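Long-range contacts in glycoside Hydrolase (Bacteroides uniformis, PDB 5TA0), which probably hydrolyses agarose, as a glycoside hydrolase of a human gut bacterium, and holds the agarose fragment neoagarooctaose in its pocket: residues A[86-91]-A[174-179]; A[199-204]-A[224-229]; A[266-271]-A[309-314]. All coordinates share one frame; numbering follows the deposited sequence.

Contact 1 of 3, residues A[86-91]-A[174-179]; sequences GMIKTV and EFYGRY. With GAL (beta-D-galactopyranose), chain C; SO4 (sulfate ion), chain F.
I88 lies over the ring of Y179. Its CG1 sits 3.6 Å from the centroid of that ring and 3° off the ring normal, a CH-pi contact above the middle of one face. CG1 gets there by standing opposite the backbone N (chi1 -168°), and the chain runs on extended to CD1. CD1 then touches Y176 CD1 at 3.6 Å, the two side chains crossing at about a right angle. The same I88 CG1 is 3.7 Å from F175 CZ, so one branched chain meets three aromatic rings. V91 comes in at ring edges. Its CG2 is 3.8 Å from Y179 CE2, near the plane of that ring, while its CG1 meets the edge of F175. Both helices belong to the outer layer of a beta/alpha barrel: helix 86-94 follows strand 80-84, and helix 170-183 comes after strand 134-140. Their local axes pass 11.6 Å apart at 118°. M87 meets the hydroxyl end of Y179, with its CG 3.3 Å from Y179 OH. Replacing Y179 by an alanine would probably open a gap beside I88 and leave V91 CG2 without its ring edge. Y176 turns its own hydroxyl to E199 O. G86 is part of the glycan pocket. Its CA is 3.5 Å from O3 of a bound galactose, and a side chain here would probably run into that oxygen.

Contact 2 of 3, residues A[199-204]-A[224-229]; sequences EVINEP and EFHSTI. With GAL (beta-D-galactopyranose), chain B; AAL (3,6-anhydro-alpha-L-galactopyranose), chain D.
A water joins the two segments: it accepts a hydrogen bond from I201 N at 2.9 Å and is hydrogen-bonded to H226 NE2, also at 2.9 Å. It lies at the edge of the imidazole, in the ring plane. The other ring nitrogen, H226 ND1, is bonded to L222 O one helical turn back, so the ring is held at both nitrogens, which limits its rotation. This is the strand-helix interface of a beta/alpha barrel. Segment 199-204 leaves strand 197-199 and turns a corner at V200, and helix 219-236 packs behind it. V200 carries most of the apolar contact. Its CG1 sits over one face of H226, 4.0 Å from the ring centroid and 16° off the normal, a CH-pi contact displaced toward the rim. V200 CB comes nearer still, 3.5 Å from H226 CD2. The same CG1, placed opposite the backbone N (chi1 169°), also reaches F225 CE2 and I229 CG1. I229 CG1 in turn covers the F225 ring, 3.6 Å above its plane and over its centre, so these two helix residues meet V200 already packed together. I201 crosses H226 at about a right angle, with its CG2 3.7 Å from H226 CE1. Beyond the corner the chain enters the glycan pocket with N202 and E203. E203 takes the N-cap position before helix 204-210, and its OE2 is hydrogen-bonded to H281 ND1. Its other oxygen, E203 OE1, is 2.8 Å from O2 of a bound galactose.

Contact 3 of 3, residues A[266-271]-A[309-314]; sequences QFIDIA and QYSMIK
The polar link is one short hydrogen bond: Y310 OH donates to D269 OD1 at 2.6 Å. It uses the syn lone pair of that oxygen, and the carboxylate and ring planes are 58° apart. K265 NZ completes the group, in a salt bridge with D269 OD2 and a hydrogen bond with Y310 OH. The apolar part is carried by I268, which slides past Y310 in the opposite direction. Its CG2 is 3.8 Å from Y310 CD1, and its CD1 lies in the ring plane at the edge. The two helices stand side by side on the outside of the beta/alpha barrel, helix 264-271 after strand 242-247 and helix 298-315 after strand 277-285. Their local axes run 10.3 Å apart at 35°. K314 adds contacts of its methylene chain and of its charge. The chain bends at the CB-CG bond (chi2 61°) and lies across D269, with K314 CG 3.4 Å from D269 OD1. K314 CB sits over one face of the Y310 ring, toward its rim. K314 NZ stays 4.4 Å from D269 OD1, beyond a salt bridge. A water links K314 NZ to the main-chain carbonyl of D269: it accepts from K314 NZ at 2.8 Å and donates to D269 O.

In the fold
All three contacts lie in the barrel, where helices pack against each other or against a chain leaving a strand. Contact 2 is buried throughout and contact 1 nearly so, with M87 at its edge. Contact 1 is apolar and aromatic, and contact 2 adds a single water. Contact 3 reaches the surface at K314, and its chemistry is correspondingly more polar and charged. Helix 219-236 lies between the others. On one side its I229 packs on Y176. On the other, H226 meets F267 edge-to-face. Contacts 1 and 3 do not touch, their centres about 29 Å apart. Contact 1 brings G86 to the glycan pocket and contact 2 brings N202 and E203; contact 3 has none.

Contact 1 of 3, residues A[86-91]-A[174-179]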
# COMPACT_ATOMS: atom_id res chain seq x y z
N GLY A 86 0.60 13.55 14.81
CA GLY A 86 0.24 14.11 16.11
C GLY A 86 0.99 15.37 16.50
O GLY A 86 0.39 16.26 17.11
N MET A 87 2.27 15.48 16.16
CA MET A 87 3.01 16.67 16.57
C MET A 87 2.46 17.90 15.85
O MET A 87 2.22 18.95 16.49
CB MET A 87 4.50 16.52 16.30
CG MET A 87 5.31 17.72 16.81
SD MET A 87 7.09 17.66 16.58
CE MET A 87 7.55 16.55 17.88
N ILE A 88 2.26 17.80 14.55
CA ILE A 88 1.73 18.92 13.79
C ILE A 88 0.31 19.29 14.28
O ILE A 88 -0.03 20.48 14.37
CB ILE A 88 1.86 18.72 12.26
CG1 ILE A 88 1.57 20.02 11.51
CG2 ILE A 88 0.99 17.57 11.75
CD1 ILE A 88 1.87 19.94 10.04
N LYS A 89 -0.50 18.29 14.65
CA LYS A 89 -1.83 18.59 15.18
C LYS A 89 -1.75 19.37 16.47
O LYS A 89 -2.49 20.33 16.66
CB LYS A 89 -2.60 17.29 15.44
CG LYS A 89 -4.09 17.55 15.69
CD LYS A 89 -4.81 16.25 15.97
CE LYS A 89 -6.31 16.38 15.92
NZ LYS A 89 -6.89 15.13 16.48
N THR A 90 -0.87 18.96 17.38
CA THR A 90 -0.72 19.67 18.66
C THR A 90 -0.29 21.12 18.45
O THR A 90 -0.82 22.04 19.10
CB THR A 90 0.23 18.92 19.60
OG1 THR A 90 -0.32 17.61 19.86
CG2 THR A 90 0.40 19.65 20.90
N VAL A 91 0.61 21.35 17.51
CA VAL A 91 1.02 22.72 17.23
C VAL A 91 -0.16 23.51 16.65
O VAL A 91 -0.46 24.60 17.12
CB VAL A 91 2.25 22.78 16.32
CG1 VAL A 91 2.50 24.21 15.85
CG2 VAL A 91 3.46 22.19 17.05
N GLU A 174 -0.41 27.94 4.45
CA GLU A 174 0.66 28.73 5.05
C GLU A 174 1.08 28.11 6.37
O GLU A 174 2.27 28.01 6.65
CB GLU A 174 0.25 30.18 5.24
CG GLU A 174 1.35 31.00 5.87
CD GLU A 174 1.03 32.45 6.09
OE1 GLU A 174 1.45 32.96 7.15
OE2 GLU A 174 0.45 33.10 5.20
N PHE A 175 0.11 27.70 7.19
CA PHE A 175 0.45 27.00 8.42
C PHE A 175 1.36 25.80 8.10
O PHE A 175 2.39 25.58 8.75
CB PHE A 175 -0.82 26.53 9.17
CG PHE A 175 -0.52 25.46 10.19
CD1 PHE A 175 0.08 25.78 11.42
CD2 PHE A 175 -0.74 24.13 9.89
CE1 PHE A 175 0.45 24.77 12.29
CE2 PHE A 175 -0.36 23.14 10.78
CZ PHE A 175 0.21 23.45 11.97
N TYR A 176 0.94 24.98 7.14
CA TYR A 176 1.70 23.75 6.85
C TYR A 176 3.10 24.06 6.34
O TYR A 176 4.10 23.46 6.78
CB TYR A 176 0.91 22.92 5.84
CG TYR A 176 1.25 21.45 5.69
CD1 TYR A 176 2.08 20.74 6.58
CD2 TYR A 176 0.67 20.72 4.66
CE1 TYR A 176 2.29 19.37 6.44
CE2 TYR A 176 0.87 19.35 4.53
CZ TYR A 176 1.69 18.68 5.41
OH TYR A 176 1.93 17.34 5.33
N GLY A 177 3.20 25.00 5.40
CA GLY A 177 4.52 25.38 4.87
C GLY A 177 5.43 25.96 5.95
O GLY A 177 6.60 25.61 6.03
N ARG A 178 4.89 26.84 6.79
CA ARG A 178 5.70 27.43 7.87
C ARG A 178 6.11 26.38 8.88
O ARG A 178 7.23 26.36 9.35
CB ARG A 178 4.98 28.58 8.56
CG ARG A 178 4.85 29.84 7.73
CD ARG A 178 4.19 30.91 8.58
NE ARG A 178 4.13 32.18 7.89
CZ ARG A 178 5.15 33.00 7.72
NH1 ARG A 178 6.32 32.73 8.26
NH2 ARG A 178 4.99 34.11 6.99
N TYR A 179 5.19 25.48 9.22
CA TYR A 179 5.52 24.41 10.16
C TYR A 179 6.74 23.63 9.69
O TYR A 179 7.69 23.38 10.46
CB TYR A 179 4.32 23.45 10.31
CG TYR A 179 4.59 22.30 11.25
CD1 TYR A 179 5.15 21.12 10.78
CD2 TYR A 179 4.35 22.43 12.60
CE1 TYR A 179 5.47 20.08 11.64
CE2 TYR A 179 4.61 21.39 13.48
CZ TYR A 179 5.19 20.23 13.01
OH TYR A 179 5.49 19.19 13.85
C1 GAL C . -2.72 9.91 16.03
C2 GAL C . -1.53 10.67 16.64
C3 GAL C . -1.77 11.04 18.11
C4 GAL C . -3.14 11.70 18.27
C5 GAL C . -4.21 10.80 17.67
C6 GAL C . -5.62 11.37 17.79
O2 GAL C . -0.38 9.83 16.51
O3 GAL C . -0.70 11.87 18.60
O4 GAL C . -3.16 12.95 17.55
O5 GAL C . -3.94 10.60 16.27
O6 GAL C . -6.57 10.49 17.17
S SO4 F . -3.12 18.93 22.41
O1 SO4 F . -3.47 19.36 21.03
O2 SO4 F . -2.04 17.91 22.30
O3 SO4 F . -2.65 20.06 23.22
O4 SO4 F . -4.33 18.35 23.07

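Contact 2 of 3, residues A[199-204]-A[224-229]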
# COMPACT_ATOMS: atom_id res chain seq x y z
N GLU A 199 1.81 14.47 2.69
CA GLU A 199 0.42 14.31 2.34
C GLU A 199 -0.33 15.53 2.83
O GLU A 199 0.01 16.10 3.85
CB GLU A 199 -0.17 13.05 2.98
CG GLU A 199 0.47 11.72 2.60
CD GLU A 199 -0.14 10.57 3.40
OE1 GLU A 199 -0.09 10.61 4.65
OE2 GLU A 199 -0.73 9.66 2.75
N VAL A 200 -1.36 15.93 2.09
CA VAL A 200 -2.11 17.13 2.47
C VAL A 200 -2.96 16.89 3.73
O VAL A 200 -2.87 17.62 4.73
CB VAL A 200 -2.96 17.64 1.28
CG1 VAL A 200 -3.96 18.72 1.71
CG2 VAL A 200 -2.03 18.16 0.17
N ILE A 201 -3.80 15.87 3.66
CA ILE A 201 -4.84 15.68 4.70
C ILE A 201 -5.31 14.24 4.75
O ILE A 201 -5.54 13.62 3.71
CB ILE A 201 -5.99 16.70 4.49
CG1 ILE A 201 -6.95 16.75 5.68
CG2 ILE A 201 -6.72 16.45 3.17
CD1 ILE A 201 -7.96 17.84 5.57
N ASN A 202 -5.47 13.71 5.95
CA ASN A 202 -5.84 12.31 6.13
C ASN A 202 -7.33 12.03 5.93
O ASN A 202 -8.17 12.66 6.59
CB ASN A 202 -5.45 11.88 7.54
CG ASN A 202 -5.61 10.41 7.78
OD1 ASN A 202 -4.89 9.60 7.20
ND2 ASN A 202 -6.55 10.03 8.66
N GLU A 203 -7.68 11.11 5.01
CA GLU A 203 -9.06 10.59 4.87
C GLU A 203 -10.14 11.67 4.89
O GLU A 203 -11.09 11.64 5.68
CB GLU A 203 -9.30 9.52 5.94
CG GLU A 203 -8.33 8.36 5.83
CD GLU A 203 -8.63 7.16 6.70
OE1 GLU A 203 -9.38 7.32 7.67
OE2 GLU A 203 -8.04 6.09 6.40
N PRO A 204 -10.02 12.65 3.99
CA PRO A 204 -10.90 13.81 4.07
C PRO A 204 -12.35 13.57 3.71
O PRO A 204 -13.22 14.20 4.32
CB PRO A 204 -10.25 14.82 3.14
CG PRO A 204 -9.52 13.98 2.12
CD PRO A 204 -8.99 12.82 2.95
N GLU A 224 -9.75 21.06 -4.97
CA GLU A 224 -9.16 22.38 -5.20
C GLU A 224 -8.21 22.72 -4.05
O GLU A 224 -7.09 23.19 -4.28
CB GLU A 224 -10.21 23.52 -5.33
CG GLU A 224 -10.93 23.64 -6.68
CD GLU A 224 -11.96 24.79 -6.80
OE1 GLU A 224 -11.84 25.80 -6.08
OE2 GLU A 224 -12.88 24.60 -7.60
N PHE A 225 -8.66 22.48 -2.81
CA PHE A 225 -7.85 22.71 -1.60
C PHE A 225 -6.47 22.06 -1.71
O PHE A 225 -5.48 22.64 -1.30
CB PHE A 225 -8.67 22.19 -0.42
CG PHE A 225 -7.97 22.14 0.92
CD1 PHE A 225 -8.00 23.25 1.76
CD2 PHE A 225 -7.44 20.97 1.41
CE1 PHE A 225 -7.44 23.19 3.02
CE2 PHE A 225 -6.90 20.91 2.67
CZ PHE A 225 -6.90 22.03 3.48
N HIS A 226 -6.39 20.87 -2.29
CA HIS A 226 -5.10 20.21 -2.45
C HIS A 226 -4.11 21.03 -3.29
O HIS A 226 -2.94 21.11 -2.95
CB HIS A 226 -5.25 18.81 -3.04
CG HIS A 226 -5.63 17.77 -2.02
ND1 HIS A 226 -6.87 17.70 -1.43
CD2 HIS A 226 -4.91 16.77 -1.48
CE1 HIS A 226 -6.88 16.70 -0.56
NE2 HIS A 226 -5.71 16.10 -0.59
N SER A 227 -4.56 21.61 -4.40
CA SER A 227 -3.66 22.46 -5.21
C SER A 227 -3.17 23.65 -4.41
O SER A 227 -2.00 24.00 -4.45
CB SER A 227 -4.37 22.94 -6.45
OG SER A 227 -4.68 21.85 -7.33
N THR A 228 -4.07 24.26 -3.64
CA THR A 228 -3.70 25.42 -2.84
C THR A 228 -2.71 25.04 -1.74
O THR A 228 -1.72 25.75 -1.50
CB THR A 228 -4.96 26.08 -2.30
OG1 THR A 228 -5.71 26.56 -3.44
CG2 THR A 228 -4.63 27.27 -1.36
N ILE A 229 -2.93 23.91 -1.07
CA ILE A 229 -1.98 23.45 -0.05
C ILE A 229 -0.60 23.18 -0.66
O ILE A 229 0.42 23.61 -0.12
CB ILE A 229 -2.47 22.22 0.74
CG1 ILE A 229 -3.80 22.52 1.46
CG2 ILE A 229 -1.42 21.76 1.73
CD1 ILE A 229 -3.81 23.69 2.42
C1 GAL B . -8.93 4.99 10.91
C2 GAL B . -7.94 6.14 10.77
C3 GAL B . -6.71 6.03 11.66
C4 GAL B . -7.01 5.39 13.01
C5 GAL B . -7.88 4.17 12.90
C6 GAL B . -8.25 3.49 14.24
O2 GAL B . -7.48 6.20 9.43
O3 GAL B . -6.32 7.40 11.84
O4 GAL B . -7.66 6.37 13.83
O5 GAL B . -9.09 4.61 12.28
O6 GAL B . -7.10 2.98 14.94
C1 AAL D . -14.01 3.88 10.20
C2 AAL D . -13.43 4.31 11.54
C3 AAL D . -12.30 5.28 11.28
C4 AAL D . -11.22 4.64 10.45
C5 AAL D . -11.94 4.62 9.13
C6 AAL D . -12.49 6.02 9.06
O2 AAL D . -12.93 3.18 12.27
O3 AAL D . -12.79 6.34 10.43
O4 AAL D . -10.13 5.53 10.37
O5 AAL D . -12.98 3.65 9.23
O HOH W 1 -4.32 14.30 1.23

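Contact 3 of 3, residues A[266-271]-A[309-314]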
# COMPACT_ATOMS: atom_id res chain seq x y z
N GLN A 266 -12.38 13.28 -10.68
CA GLN A 266 -12.32 14.72 -10.45
C GLN A 266 -11.04 15.16 -9.79
O GLN A 266 -10.53 16.23 -10.11
CB GLN A 266 -13.52 15.20 -9.61
CG GLN A 266 -14.90 14.91 -10.20
CD GLN A 266 -15.09 15.45 -11.59
OE1 GLN A 266 -14.62 16.54 -11.93
NE2 GLN A 266 -15.73 14.67 -12.43
N PHE A 267 -10.51 14.37 -8.84
CA PHE A 267 -9.27 14.74 -8.21
C PHE A 267 -8.11 14.78 -9.23
O PHE A 267 -7.33 15.73 -9.27
CB PHE A 267 -8.92 13.79 -7.07
CG PHE A 267 -7.63 14.11 -6.38
CD1 PHE A 267 -7.45 15.27 -5.67
CD2 PHE A 267 -6.56 13.22 -6.44
CE1 PHE A 267 -6.26 15.55 -5.00
CE2 PHE A 267 -5.37 13.50 -5.80
CZ PHE A 267 -5.21 14.65 -5.08
N ILE A 268 -8.06 13.77 -10.11
CA ILE A 268 -7.05 13.77 -11.15
C ILE A 268 -7.26 14.98 -12.07
O ILE A 268 -6.27 15.65 -12.41
CB ILE A 268 -7.07 12.42 -11.91
CG1 ILE A 268 -6.54 11.31 -10.97
CG2 ILE A 268 -6.29 12.48 -13.22
CD1 ILE A 268 -6.78 9.89 -11.46
N ASP A 269 -8.51 15.26 -12.45
CA ASP A 269 -8.78 16.38 -13.36
C ASP A 269 -8.45 17.74 -12.75
O ASP A 269 -8.00 18.63 -13.45
CB ASP A 269 -10.25 16.39 -13.77
CG ASP A 269 -10.63 15.27 -14.71
OD1 ASP A 269 -9.75 14.53 -15.22
OD2 ASP A 269 -11.84 15.10 -14.95
N ILE A 270 -8.68 17.89 -11.46
CA ILE A 270 -8.53 19.19 -10.78
C ILE A 270 -7.13 19.43 -10.26
O ILE A 270 -6.54 20.50 -10.50
CB ILE A 270 -9.54 19.31 -9.64
CG1 ILE A 270 -10.96 19.41 -10.20
CG2 ILE A 270 -9.27 20.52 -8.74
CD1 ILE A 270 -12.01 19.09 -9.15
N ALA A 271 -6.59 18.45 -9.54
CA ALA A 271 -5.35 18.63 -8.77
C ALA A 271 -4.24 17.70 -9.24
O ALA A 271 -3.11 17.84 -8.76
CB ALA A 271 -5.65 18.39 -7.30
N GLN A 309 -4.52 4.04 -15.28
CA GLN A 309 -5.03 4.22 -16.64
C GLN A 309 -5.62 5.61 -16.86
O GLN A 309 -5.37 6.23 -17.91
CB GLN A 309 -6.08 3.16 -16.96
CG GLN A 309 -6.82 3.33 -18.29
CD GLN A 309 -5.94 3.05 -19.50
OE1 GLN A 309 -5.70 1.91 -19.87
NE2 GLN A 309 -5.46 4.11 -20.11
N TYR A 310 -6.39 6.10 -15.89
CA TYR A 310 -6.97 7.44 -16.06
C TYR A 310 -5.90 8.53 -15.95
O TYR A 310 -5.94 9.54 -16.67
CB TYR A 310 -8.19 7.71 -15.18
CG TYR A 310 -8.85 9.00 -15.56
CD1 TYR A 310 -8.81 10.11 -14.72
CD2 TYR A 310 -9.40 9.16 -16.82
CE1 TYR A 310 -9.35 11.32 -15.11
CE2 TYR A 310 -9.97 10.35 -17.21
CZ TYR A 310 -9.94 11.43 -16.37
OH TYR A 310 -10.48 12.63 -16.76
N SER A 311 -4.90 8.33 -15.08
CA SER A 311 -3.76 9.23 -15.06
C SER A 311 -3.07 9.30 -16.42
O SER A 311 -2.74 10.38 -16.89
CB SER A 311 -2.77 8.82 -13.97
OG SER A 311 -3.37 8.87 -12.68
N MET A 312 -2.89 8.15 -17.06
CA MET A 312 -2.33 8.18 -18.42
C MET A 312 -3.20 8.97 -19.38
O MET A 312 -2.71 9.81 -20.11
CB MET A 312 -2.14 6.75 -18.94
CG MET A 312 -0.93 6.07 -18.33
SD MET A 312 0.68 6.74 -18.81
CE MET A 312 0.68 6.30 -20.54
N ILE A 313 -4.50 8.72 -19.37
CA ILE A 313 -5.40 9.41 -20.32
C ILE A 313 -5.39 10.93 -20.09
O ILE A 313 -5.21 11.71 -21.02
CB ILE A 313 -6.83 8.86 -20.22
CG1 ILE A 313 -6.90 7.44 -20.80
CG2 ILE A 313 -7.87 9.78 -20.89
CD1 ILE A 313 -8.10 6.65 -20.40
N LYS A 314 -5.55 11.36 -18.84
CA LYS A 314 -5.72 12.77 -18.54
C LYS A 314 -4.41 13.51 -18.36
O LYS A 314 -4.26 14.63 -18.89
CB LYS A 314 -6.58 12.92 -17.28
CG LYS A 314 -6.80 14.35 -16.80
CD LYS A 314 -7.53 15.22 -17.82
CE LYS A 314 -7.72 16.61 -17.25
NZ LYS A 314 -8.40 17.52 -18.22
O HOH W 2 -8.77 19.41 -16.12